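Local coordinates for D-alanyl-D-alanine carboxypeptidase (Penicillin binding protein) family protein (PDB 6OSU) that probably trims the terminal D-alanine from peptidoglycan precursor peptides, as a serine carboxypeptidase of the penicillin-binding protein class, at residues Asp57-Pro62 / Glu171-Ala176; Ala61-Thr66 / Gly280-Ala285; Ala128-Ala133 / Asn163-Pro168; Ala285-Val290 / Thr308-Arg313. One frame throughout, in Å; residues are numbered along the deposited sequence.

Contact 1: Asp57-Pro62 / Glu171-Ala176; sequences DVRRAP and EQYTTA
R60 and T174 grip each other through their backbones. R60 N gives a hydrogen bond of 2.9 Å to T174 O, and T174 N returns one of 2.8 Å to R60 O, the pattern of a single antiparallel bridge between two otherwise irregular loops. Beside this pair the R59 side chain runs extended along Y173, both pointing the same way. R59 CD stands over the ring face in a CH-pi contact, 4.0 Å from the Y173 centroid, and the guanidinium continues nearly flat against the outer ring atoms, its plane only 11° from that of the ring. On the other flank P62 CD packs at 3.5 Å on Q172 CG, while P62 CB meets the T174 methyl.

Several outer partners hold these groups: R59 NH2 bonds to N158 OD1, T174 OG1 to T159 OG1, and R60 NH1 to A285 O. At the far end one water joins V58 O to A176 N, and a second lies between D57 OD1 and T175 OG1 and may bridge them. T175 is the N-cap of helix 176-189, with OG1 accepting from D178 N. The bridge thus fastens the loop between strand 50-54 and helix 66-79 to the lead-in of helix 176-189, whose first residue, A176, packs on strand 298-307.

Contact 2: Ala61-Thr66 / Gly280-Ala285; sequences APASLT and GHTDAA
A61 and A63 are the two small knobs that the 61-66 loop presses against the end of strand 274-282 and the turn after it. The loop leads into the SxxK element of the penicillin-binding fold, with S64, the predicted acyl-ester nucleophile, in the short 3-10 turn that leads into helix 66-79. A63 CB fills a shallow hollow floored by the backbone of G280 and H281 and walled by the T282 methyl, 3.7 Å from T282 CG2, with A285 CB closing it at 3.8 Å. A61 CB is the second bump, set against A285 CB at 3.6 Å and touching A284 CB as well.

Where S64 passes the strand, S64 CB rests 3.8 Å from G280 CA. G280, with no side chain, lies directly against the backbone of S64. The turn is shaped by an ST motif. With OG1 set between the backbone N and the carbonyl carbon (chi1 70°), T282 accepts from A285 N and leaves its methyl to face A63.

Polar linkage runs through water: one molecule bridges A61 O and A285 O, a second A61 N and A284 O. S64 OG, hydrogen-bonded to K67 NZ and S124 OG, also meets a third water at 2.7 Å from S64 OG, and that water accepts from H281 N.

Contact 3: Ala128-Ala133 / Asn163-Pro168; sequences ATIALA and NPDGLP
A133 on helix 126-137 meets P164 by apolar packing: A133 CB sits 3.8 Å from P164 CG on the proline ring, and I130 CD1 reaches the same atom from farther off.

Contacts of methyl with oxygen come next. The T129 methyl, anti to the backbone N and one turn before A133, is directed at the loop: CG2 lies 3.2 Å from P164 O and also packs along D165 CB. The I130 side chain runs across D165, with CD1 3.7 Å from D165 OD2, so methyl meets carboxylate oxygen.

The setting is the all-helical side of the active site in this S11 peptidase, where helix 126-137 follows S124, a predicted active-site residue. T129 also touches K67, the predicted proton acceptor, and D165 O accepts a hydrogen bond from K67 NZ, while T70 OG1 is bonded to P164 O. T129 OG1 bonds to G125 O, just ahead of the helix.

Within the loop, N163 makes two bonds. N163 OD1 accepts from G166 N at 2.9 Å, an Asx motif, with the donor tilted 31° from the carbonyl plane. N163 ND2 gives a straighter bond to L167 O, 2.7 Å long and on a lone pair in the carbonyl plane, and from outside the loop segment Q172 NE2 bonds to that same oxygen.

Contact 4: Ala285-Val290 / Thr308-Arg313; sequences AGYCLV and TSSAKR
Y287 lays one face of its ring on the backbone at the start of helix 310-327. S310 N stands 3.5 Å above the ring plane, over its centre, and S309 C sits beside it nearer the rim. The S310 side chain continues the cover, with CB 3.9 Å from Y287 CD1, and H281 stacks on the opposite face of the ring. Close packing continues deeper, around R313. Its CG leaves anti to the backbone N (chi1 169°) and comes within 3.6 Å of L289 CB, while CD approaches C288 O at 3.4 Å. The aliphatic stem of R313, from CB to CD, thus packs between strand and helix. The chain then bends at chi3, 71°, bringing NH1 near the plane of the Y287 ring, at its edge, and one guanidinium face against S310 CB.

This is the junction of the central antiparallel sheet with the helix that follows strand 298-307. The helix start is capped by S309: OG accepts from K312 N at 2.9 Å, with an N-H...O angle of 159°. T307 OG1, just before the segment, lies within hydrogen-bonding reach of both Y287 O and S309 O, and its one proton can serve only one at a time.

Toward solvent the contact thins out. T308, an exposed residue, meets the Y287 ring through its backbone, its C atom 3.8 Å from Y287 CD2, and its CB points away. K312 turns off to a salt bridge with D36.

In the fold
Contacts 1 and 2 share A61 and P62, with centres about 9 Å apart; contacts 2 and 4 share A285 and are separated by the same centre-to-centre distance. Neighbouring strands 274-282 and 288-295 bring contacts 2 and 4 onto one antiparallel sheet. Contact 3 belongs to the helical side, about 13 Å from contact 2 between centres; along the chain it is nested within the loops closed by contacts 1 and 2, whereas contact 4 comes after both. Contact 3 and contact 4 do not touch, their nearest atoms being about 7 Å apart. Contact 2, which holds the predicted nucleophile, joins the sheet edge to the loop before helix 66-79.

Contact 1: Asp57-Pro62 / Glu171-Ala176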
loop_
_atom_site.group_PDB
_atom_site.type_symbol
_atom_site.label_atom_id
_atom_site.label_comp_id
_atom_site.label_asym_id
_atom_site.label_seq_id
_atom_site.Cartn_x
_atom_site.Cartn_y
_atom_site.Cartn_z
ATOM N N ASP A 57 -14.019 -4.597 6.645
ATOM C CA ASP A 57 -13.753 -5.821 7.387
ATOM C C ASP A 57 -14.619 -6.991 6.937
ATOM O O ASP A 57 -14.586 -8.050 7.572
ATOM C CB ASP A 57 -13.943 -5.583 8.886
ATOM C CG ASP A 57 -12.881 -4.674 9.466
ATOM O OD1 ASP A 57 -11.695 -4.814 9.088
ATOM O OD2 ASP A 57 -13.233 -3.813 10.296
ATOM N N VAL A 58 -15.387 -6.832 5.861
ATOM C CA VAL A 58 -16.224 -7.915 5.353
ATOM C C VAL A 58 -15.353 -8.881 4.565
ATOM O O VAL A 58 -14.548 -8.469 3.722
ATOM C CB VAL A 58 -17.373 -7.363 4.493
ATOM C CG1 VAL A 58 -18.172 -8.501 3.872
ATOM C CG2 VAL A 58 -18.283 -6.474 5.331
ATOM N N ARG A 59 -15.507 -10.170 4.838
ATOM C CA ARG A 59 -14.657 -11.178 4.221
ATOM C C ARG A 59 -15.130 -11.472 2.800
ATOM O O ARG A 59 -16.295 -11.824 2.585
ATOM C CB ARG A 59 -14.651 -12.439 5.078
ATOM C CG ARG A 59 -13.940 -12.223 6.398
ATOM C CD ARG A 59 -14.043 -13.408 7.332
ATOM N NE ARG A 59 -13.277 -13.163 8.550
ATOM C CZ ARG A 59 -12.998 -14.089 9.462
ATOM N NH1 ARG A 59 -13.422 -15.335 9.298
ATOM N NH2 ARG A 59 -12.291 -13.766 10.536
ATOM N N ARG A 60 -14.228 -11.313 1.835
ATOM C CA ARG A 60 -14.488 -11.606 0.435
ATOM C C ARG A 60 -13.347 -12.450 -0.113
ATOM O O ARG A 60 -12.321 -12.643 0.544
ATOM C CB ARG A 60 -14.641 -10.326 -0.401
ATOM C CG ARG A 60 -15.599 -9.299 0.160
ATOM C CD ARG A 60 -15.925 -8.254 -0.899
ATOM N NE ARG A 60 -17.038 -8.667 -1.755
ATOM C CZ ARG A 60 -16.903 -9.249 -2.943
ATOM N NH1 ARG A 60 -15.697 -9.490 -3.436
ATOM N NH2 ARG A 60 -17.980 -9.586 -3.641
ATOM N N ALA A 61 -13.528 -12.938 -1.343
ATOM C CA ALA A 61 -12.543 -13.827 -1.939
ATOM C C ALA A 61 -11.313 -13.026 -2.368
ATOM O O ALA A 61 -11.438 -11.866 -2.771
ATOM C CB ALA A 61 -13.144 -14.570 -3.133
ATOM N N PRO A 62 -10.108 -13.600 -2.263
ATOM C CA PRO A 62 -8.901 -12.801 -2.513
ATOM C C PRO A 62 -8.526 -12.684 -3.984
ATOM O O PRO A 62 -7.974 -11.657 -4.383
ATOM C CB PRO A 62 -7.810 -13.547 -1.727
ATOM C CG PRO A 62 -8.529 -14.568 -0.906
ATOM C CD PRO A 62 -9.771 -14.895 -1.660
ATOM N N GLU A 171 -11.537 -23.018 1.430
ATOM C CA GLU A 171 -11.832 -21.816 2.200
ATOM C C GLU A 171 -10.771 -20.764 1.913
ATOM O O GLU A 171 -9.568 -21.035 2.003
ATOM C CB GLU A 171 -11.889 -22.136 3.693
ATOM C CG GLU A 171 -12.225 -20.931 4.569
ATOM C CD GLU A 171 -12.420 -21.293 6.032
ATOM O OE1 GLU A 171 -13.328 -20.722 6.685
ATOM O OE2 GLU A 171 -11.675 -22.169 6.521
ATOM N N GLN A 172 -11.221 -19.555 1.586
ATOM C CA GLN A 172 -10.342 -18.566 0.974
ATOM C C GLN A 172 -10.988 -17.197 1.141
ATOM O O GLN A 172 -12.060 -16.955 0.577
ATOM C CB GLN A 172 -10.140 -18.912 -0.499
ATOM C CG GLN A 172 -8.991 -18.229 -1.198
ATOM C CD GLN A 172 -8.918 -18.599 -2.670
ATOM O OE1 GLN A 172 -8.706 -17.740 -3.531
ATOM N NE2 GLN A 172 -9.103 -19.879 -2.968
ATOM N N TYR A 173 -10.348 -16.305 1.896
ATOM C CA TYR A 173 -10.921 -14.976 2.078
ATOM C C TYR A 173 -9.871 -13.997 2.576
ATOM O O TYR A 173 -8.818 -14.383 3.090
ATOM C CB TYR A 173 -12.111 -14.996 3.046
ATOM C CG TYR A 173 -11.799 -15.568 4.409
ATOM C CD1 TYR A 173 -11.193 -14.794 5.391
ATOM C CD2 TYR A 173 -12.124 -16.882 4.719
ATOM C CE1 TYR A 173 -10.908 -15.315 6.638
ATOM C CE2 TYR A 173 -11.845 -17.412 5.963
ATOM C CZ TYR A 173 -11.238 -16.624 6.920
ATOM O OH TYR A 173 -10.962 -17.149 8.161
ATOM N N THR A 174 -10.190 -12.717 2.412
ATOM C CA THR A 174 -9.448 -11.614 3.002
ATOM C C THR A 174 -10.402 -10.433 3.107
ATOM O O THR A 174 -11.594 -10.550 2.808
ATOM C CB THR A 174 -8.205 -11.254 2.185
ATOM O OG1 THR A 174 -7.479 -10.225 2.866
ATOM C CG2 THR A 174 -8.599 -10.749 0.801
ATOM N N THR A 175 -9.878 -9.290 3.548
ATOM C CA THR A 175 -10.662 -8.068 3.642
ATOM C C THR A 175 -9.862 -6.919 3.047
ATOM O O THR A 175 -8.641 -6.999 2.894
ATOM C CB THR A 175 -11.058 -7.728 5.093
ATOM O OG1 THR A 175 -9.904 -7.288 5.822
ATOM C CG2 THR A 175 -11.667 -8.937 5.788
ATOM N N ALA A 176 -10.570 -5.841 2.705
ATOM C CA ALA A 176 -9.892 -4.662 2.179
ATOM C C ALA A 176 -8.943 -4.075 3.214
ATOM O O ALA A 176 -7.848 -3.618 2.873
ATOM C CB ALA A 176 -10.918 -3.620 1.727
HETATM O O HOH W 1 -9.770 -6.900 8.593
HETATM O O HOH W 2 -13.518 -6.042 2.868
#

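Contact 2: Ala61-Thr66 / Gly280-Ala285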
loop_
_atom_site.group_PDB
_atom_site.type_symbol
_atom_site.label_atom_id
_atom_site.label_comp_id
_atom_site.label_asym_id
_atom_site.label_seq_id
_atom_site.Cartn_x
_atom_site.Cartn_y
_atom_site.Cartn_z
ATOM N N ALA A 61 -13.528 -12.938 -1.343
ATOM C CA ALA A 61 -12.543 -13.827 -1.939
ATOM C C ALA A 61 -11.313 -13.026 -2.368
ATOM O O ALA A 61 -11.438 -11.866 -2.771
ATOM C CB ALA A 61 -13.144 -14.570 -3.133
ATOM N N PRO A 62 -10.108 -13.600 -2.263
ATOM C CA PRO A 62 -8.901 -12.801 -2.513
ATOM C C PRO A 62 -8.526 -12.684 -3.984
ATOM O O PRO A 62 -7.974 -11.657 -4.383
ATOM C CB PRO A 62 -7.810 -13.547 -1.727
ATOM C CG PRO A 62 -8.529 -14.568 -0.906
ATOM C CD PRO A 62 -9.771 -14.895 -1.660
ATOM N N ALA A 63 -8.774 -13.713 -4.787
ATOM C CA ALA A 63 -8.330 -13.750 -6.204
ATOM C C ALA A 63 -6.802 -13.609 -6.221
ATOM O O ALA A 63 -6.135 -14.081 -5.289
ATOM C CB ALA A 63 -9.078 -12.711 -7.020
ATOM N N SER A 64 -6.212 -12.966 -7.236
ATOM C CA SER A 64 -4.756 -12.892 -7.347
ATOM C C SER A 64 -4.122 -11.928 -6.358
ATOM O O SER A 64 -2.893 -11.802 -6.381
ATOM C CB SER A 64 -4.332 -12.486 -8.763
ATOM O OG SER A 64 -4.358 -13.584 -9.664
ATOM N N LEU A 65 -4.902 -11.247 -5.510
ATOM C CA LEU A 65 -4.292 -10.488 -4.425
ATOM C C LEU A 65 -3.523 -11.408 -3.489
ATOM O O LEU A 65 -2.611 -10.949 -2.787
ATOM C CB LEU A 65 -5.359 -9.704 -3.663
ATOM C CG LEU A 65 -6.271 -8.795 -4.494
ATOM C CD1 LEU A 65 -7.052 -7.849 -3.587
ATOM C CD2 LEU A 65 -5.480 -8.015 -5.541
ATOM N N THR A 66 -3.884 -12.699 -3.475
ATOM C CA THR A 66 -3.093 -13.718 -2.793
ATOM C C THR A 66 -1.619 -13.621 -3.168
ATOM O O THR A 66 -0.741 -13.781 -2.312
ATOM C CB THR A 66 -3.638 -15.107 -3.137
ATOM O OG1 THR A 66 -5.034 -15.197 -2.798
ATOM C CG2 THR A 66 -2.864 -16.192 -2.408
ATOM N N GLY A 280 -6.637 -8.585 -9.536
ATOM C CA GLY A 280 -7.122 -9.945 -9.411
ATOM C C GLY A 280 -8.575 -10.057 -9.824
ATOM O O GLY A 280 -9.342 -9.099 -9.674
ATOM N N HIS A 281 -8.973 -11.211 -10.352
ATOM C CA HIS A 281 -10.360 -11.403 -10.755
ATOM C C HIS A 281 -10.718 -12.879 -10.714
ATOM O O HIS A 281 -10.110 -13.689 -11.418
ATOM C CB HIS A 281 -10.612 -10.846 -12.153
ATOM C CG HIS A 281 -11.907 -11.292 -12.748
ATOM N ND1 HIS A 281 -13.126 -10.843 -12.291
ATOM C CD2 HIS A 281 -12.176 -12.162 -13.748
ATOM C CE1 HIS A 281 -14.092 -11.409 -12.992
ATOM N NE2 HIS A 281 -13.542 -12.214 -13.883
ATOM N N THR A 282 -11.706 -13.214 -9.892
ATOM C CA THR A 282 -12.443 -14.462 -9.989
ATOM C C THR A 282 -13.927 -14.124 -9.959
ATOM O O THR A 282 -14.319 -12.996 -9.649
ATOM C CB THR A 282 -12.096 -15.438 -8.853
ATOM O OG1 THR A 282 -12.610 -14.939 -7.611
ATOM C CG2 THR A 282 -10.589 -15.631 -8.737
ATOM N N ASP A 283 -14.763 -15.108 -10.293
ATOM C CA ASP A 283 -16.203 -14.877 -10.233
ATOM C C ASP A 283 -16.666 -14.612 -8.805
ATOM O O ASP A 283 -17.605 -13.835 -8.591
ATOM C CB ASP A 283 -16.955 -16.068 -10.828
ATOM C CG ASP A 283 -16.818 -16.146 -12.334
ATOM O OD1 ASP A 283 -16.213 -15.225 -12.924
ATOM O OD2 ASP A 283 -17.313 -17.128 -12.928
ATOM N N ALA A 284 -16.019 -15.236 -7.818
ATOM C CA ALA A 284 -16.417 -15.040 -6.430
ATOM C C ALA A 284 -15.912 -13.718 -5.871
ATOM O O ALA A 284 -16.545 -13.146 -4.978
ATOM C CB ALA A 284 -15.912 -16.197 -5.566
ATOM N N ALA A 285 -14.786 -13.221 -6.379
ATOM C CA ALA A 285 -14.170 -12.015 -5.848
ATOM C C ALA A 285 -14.495 -10.761 -6.645
ATOM O O ALA A 285 -14.358 -9.656 -6.108
ATOM C CB ALA A 285 -12.648 -12.177 -5.789
HETATM O O HOH W 3 -13.215 -9.676 -3.332
HETATM O O HOH W 4 -16.055 -12.941 -2.280
HETATM O O HOH W 5 -6.976 -13.552 -10.493
#

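Contact 3: Ala128-Ala133 / Asn163-Pro168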
loop_
_atom_site.group_PDB
_atom_site.type_symbol
_atom_site.label_atom_id
_atom_site.label_comp_id
_atom_site.label_asym_id
_atom_site.label_seq_id
_atom_site.Cartn_x
_atom_site.Cartn_y
_atom_site.Cartn_z
ATOM N N ALA A 128 4.834 -19.112 -12.339
ATOM C CA ALA A 128 5.934 -18.500 -11.599
ATOM C C ALA A 128 5.662 -18.512 -10.101
ATOM O O ALA A 128 6.558 -18.813 -9.303
ATOM C CB ALA A 128 6.174 -17.072 -12.087
ATOM N N THR A 129 4.427 -18.193 -9.703
ATOM C CA THR A 129 4.060 -18.226 -8.291
ATOM C C THR A 129 4.259 -19.618 -7.705
ATOM O O THR A 129 4.809 -19.772 -6.609
ATOM C CB THR A 129 2.608 -17.778 -8.120
ATOM O OG1 THR A 129 2.421 -16.516 -8.769
ATOM C CG2 THR A 129 2.262 -17.637 -6.643
ATOM N N ILE A 130 3.819 -20.648 -8.429
ATOM C CA ILE A 130 3.943 -22.015 -7.934
ATOM C C ILE A 130 5.409 -22.426 -7.858
ATOM O O ILE A 130 5.816 -23.151 -6.941
ATOM C CB ILE A 130 3.119 -22.972 -8.817
ATOM C CG1 ILE A 130 1.625 -22.692 -8.645
ATOM C CG2 ILE A 130 3.436 -24.427 -8.498
ATOM C CD1 ILE A 130 1.199 -22.548 -7.197
ATOM N N ALA A 131 6.226 -21.965 -8.811
ATOM C CA ALA A 131 7.640 -22.332 -8.810
ATOM C C ALA A 131 8.369 -21.723 -7.620
ATOM O O ALA A 131 9.243 -22.366 -7.028
ATOM C CB ALA A 131 8.298 -21.907 -10.122
ATOM N N LEU A 132 8.028 -20.484 -7.255
ATOM C CA LEU A 132 8.623 -19.879 -6.067
ATOM C C LEU A 132 8.136 -20.564 -4.796
ATOM O O LEU A 132 8.917 -20.777 -3.861
ATOM C CB LEU A 132 8.305 -18.384 -6.017
ATOM C CG LEU A 132 9.047 -17.490 -7.009
ATOM C CD1 LEU A 132 8.383 -16.123 -7.094
ATOM C CD2 LEU A 132 10.508 -17.360 -6.615
ATOM N N ALA A 133 6.851 -20.922 -4.751
ATOM C CA ALA A 133 6.285 -21.526 -3.550
ATOM C C ALA A 133 6.886 -22.901 -3.286
ATOM O O ALA A 133 7.259 -23.216 -2.150
ATOM C CB ALA A 133 4.764 -21.615 -3.677
ATOM N N ASN A 163 -4.176 -21.325 -1.135
ATOM C CA ASN A 163 -3.119 -21.691 -2.068
ATOM C C ASN A 163 -2.252 -20.462 -2.309
ATOM O O ASN A 163 -2.591 -19.359 -1.861
ATOM C CB ASN A 163 -3.701 -22.245 -3.383
ATOM C CG ASN A 163 -4.713 -21.324 -4.015
ATOM O OD1 ASN A 163 -4.544 -20.106 -4.019
ATOM N ND2 ASN A 163 -5.783 -21.899 -4.547
ATOM N N PRO A 164 -1.109 -20.615 -2.989
ATOM C CA PRO A 164 -0.207 -19.465 -3.172
ATOM C C PRO A 164 -0.580 -18.503 -4.292
ATOM O O PRO A 164 -0.008 -17.402 -4.344
ATOM C CB PRO A 164 1.150 -20.125 -3.479
ATOM C CG PRO A 164 1.015 -21.546 -3.025
ATOM C CD PRO A 164 -0.418 -21.886 -3.265
ATOM N N ASP A 165 -1.499 -18.856 -5.192
ATOM C CA ASP A 165 -1.718 -18.040 -6.381
ATOM C C ASP A 165 -3.111 -17.439 -6.490
ATOM O O ASP A 165 -3.345 -16.639 -7.404
ATOM C CB ASP A 165 -1.412 -18.848 -7.654
ATOM C CG ASP A 165 -2.089 -20.197 -7.674
ATOM O OD1 ASP A 165 -2.832 -20.512 -6.719
ATOM O OD2 ASP A 165 -1.864 -20.949 -8.647
ATOM N N GLY A 166 -4.036 -17.785 -5.599
ATOM C CA GLY A 166 -5.354 -17.189 -5.618
ATOM C C GLY A 166 -6.355 -17.849 -6.539
ATOM O O GLY A 166 -7.406 -17.256 -6.808
ATOM N N LEU A 167 -6.063 -19.046 -7.036
ATOM C CA LEU A 167 -7.033 -19.764 -7.844
ATOM C C LEU A 167 -8.164 -20.270 -6.951
ATOM O O LEU A 167 -7.908 -20.769 -5.852
ATOM C CB LEU A 167 -6.365 -20.927 -8.574
ATOM C CG LEU A 167 -5.362 -20.492 -9.648
ATOM C CD1 LEU A 167 -4.634 -21.695 -10.230
ATOM C CD2 LEU A 167 -6.050 -19.686 -10.751
ATOM N N PRO A 168 -9.418 -20.154 -7.390
ATOM C CA PRO A 168 -10.545 -20.463 -6.499
ATOM C C PRO A 168 -10.553 -21.915 -6.037
ATOM O O PRO A 168 -9.913 -22.792 -6.622
ATOM C CB PRO A 168 -11.775 -20.142 -7.359
ATOM C CG PRO A 168 -11.279 -20.165 -8.774
ATOM C CD PRO A 168 -9.864 -19.684 -8.712
#

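Contact 4: Ala285-Val290 / Thr308-Arg313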
loop_
_atom_site.group_PDB
_atom_site.type_symbol
_atom_site.label_atom_id
_atom_site.label_comp_id
_atom_site.label_asym_id
_atom_site.label_seq_id
_atom_site.Cartn_x
_atom_site.Cartn_y
_atom_site.Cartn_z
ATOM N N ALA A 285 -14.786 -13.221 -6.379
ATOM C CA ALA A 285 -14.170 -12.015 -5.848
ATOM C C ALA A 285 -14.495 -10.761 -6.645
ATOM O O ALA A 285 -14.358 -9.656 -6.108
ATOM C CB ALA A 285 -12.648 -12.177 -5.789
ATOM N N GLY A 286 -14.919 -10.902 -7.900
ATOM C CA GLY A 286 -15.057 -9.748 -8.762
ATOM C C GLY A 286 -13.693 -9.206 -9.164
ATOM O O GLY A 286 -12.651 -9.829 -8.958
ATOM N N TYR A 287 -13.718 -8.016 -9.755
ATOM C CA TYR A 287 -12.497 -7.327 -10.150
ATOM C C TYR A 287 -11.968 -6.544 -8.957
ATOM O O TYR A 287 -12.670 -5.686 -8.413
ATOM C CB TYR A 287 -12.754 -6.397 -11.332
ATOM C CG TYR A 287 -13.070 -7.122 -12.615
ATOM C CD1 TYR A 287 -12.058 -7.490 -13.490
ATOM C CD2 TYR A 287 -14.379 -7.448 -12.951
ATOM C CE1 TYR A 287 -12.340 -8.159 -14.667
ATOM C CE2 TYR A 287 -14.671 -8.118 -14.128
ATOM C CZ TYR A 287 -13.647 -8.471 -14.982
ATOM O OH TYR A 287 -13.930 -9.136 -16.153
ATOM N N CYS A 288 -10.734 -6.834 -8.554
ATOM C CA CYS A 288 -10.136 -6.237 -7.370
ATOM C C CYS A 288 -8.827 -5.554 -7.729
ATOM O O CYS A 288 -8.146 -5.940 -8.682
ATOM C CB CYS A 288 -9.880 -7.285 -6.287
ATOM S SG CYS A 288 -11.324 -8.272 -5.887
ATOM N N LEU A 289 -8.473 -4.538 -6.946
ATOM C CA LEU A 289 -7.229 -3.813 -7.154
ATOM C C LEU A 289 -6.698 -3.319 -5.819
ATOM O O LEU A 289 -7.416 -2.649 -5.067
ATOM C CB LEU A 289 -7.429 -2.636 -8.116
ATOM C CG LEU A 289 -6.234 -1.709 -8.362
ATOM C CD1 LEU A 289 -5.014 -2.493 -8.827
ATOM C CD2 LEU A 289 -6.600 -0.631 -9.373
ATOM N N VAL A 290 -5.455 -3.678 -5.518
ATOM C CA VAL A 290 -4.659 -3.002 -4.504
ATOM C C VAL A 290 -3.759 -2.026 -5.243
ATOM O O VAL A 290 -2.963 -2.433 -6.097
ATOM C CB VAL A 290 -3.842 -3.995 -3.663
ATOM C CG1 VAL A 290 -2.938 -3.254 -2.687
ATOM C CG2 VAL A 290 -4.767 -4.963 -2.922
ATOM N N THR A 308 -17.781 -4.869 -10.718
ATOM C CA THR A 308 -18.384 -5.683 -11.763
ATOM C C THR A 308 -17.666 -5.573 -13.102
ATOM O O THR A 308 -18.099 -6.205 -14.073
ATOM C CB THR A 308 -19.857 -5.302 -11.932
ATOM O OG1 THR A 308 -19.959 -3.908 -12.251
ATOM C CG2 THR A 308 -20.620 -5.579 -10.645
ATOM N N SER A 309 -16.587 -4.797 -13.181
ATOM C CA SER A 309 -15.849 -4.642 -14.425
ATOM C C SER A 309 -14.464 -4.107 -14.107
ATOM O O SER A 309 -14.262 -3.439 -13.089
ATOM C CB SER A 309 -16.566 -3.698 -15.392
ATOM O OG SER A 309 -16.395 -2.354 -14.981
ATOM N N SER A 310 -13.510 -4.407 -14.992
ATOM C CA SER A 310 -12.168 -3.858 -14.828
ATOM C C SER A 310 -12.175 -2.344 -14.980
ATOM O O SER A 310 -11.434 -1.639 -14.284
ATOM C CB SER A 310 -11.207 -4.501 -15.830
ATOM O OG SER A 310 -11.740 -4.473 -17.140
ATOM N N ALA A 311 -13.018 -1.824 -15.875
ATOM C CA ALA A 311 -13.106 -0.381 -16.065
ATOM C C ALA A 311 -13.595 0.312 -14.799
ATOM O O ALA A 311 -13.092 1.381 -14.436
ATOM C CB ALA A 311 -14.026 -0.062 -17.244
ATOM N N LYS A 312 -14.573 -0.283 -14.112
ATOM C CA LYS A 312 -15.018 0.272 -12.838
ATOM C C LYS A 312 -13.959 0.091 -11.759
ATOM O O LYS A 312 -13.766 0.976 -10.919
ATOM C CB LYS A 312 -16.332 -0.376 -12.410
ATOM C CG LYS A 312 -17.573 0.244 -13.021
ATOM C CD LYS A 312 -18.791 -0.577 -12.646
ATOM C CE LYS A 312 -20.027 0.284 -12.481
ATOM N NZ LYS A 312 -21.143 -0.505 -11.888
ATOM N N ARG A 313 -13.272 -1.054 -11.764
ATOM C CA ARG A 313 -12.167 -1.277 -10.834
ATOM C C ARG A 313 -11.123 -0.173 -10.941
ATOM O O ARG A 313 -10.631 0.332 -9.924
ATOM C CB ARG A 313 -11.534 -2.640 -11.113
ATOM C CG ARG A 313 -10.223 -2.902 -10.394
ATOM C CD ARG A 313 -9.434 -3.993 -11.107
ATOM N NE ARG A 313 -8.901 -3.515 -12.380
ATOM C CZ ARG A 313 -8.465 -4.303 -13.356
ATOM N NH1 ARG A 313 -8.503 -5.621 -13.217
ATOM N NH2 ARG A 313 -7.996 -3.771 -14.479
#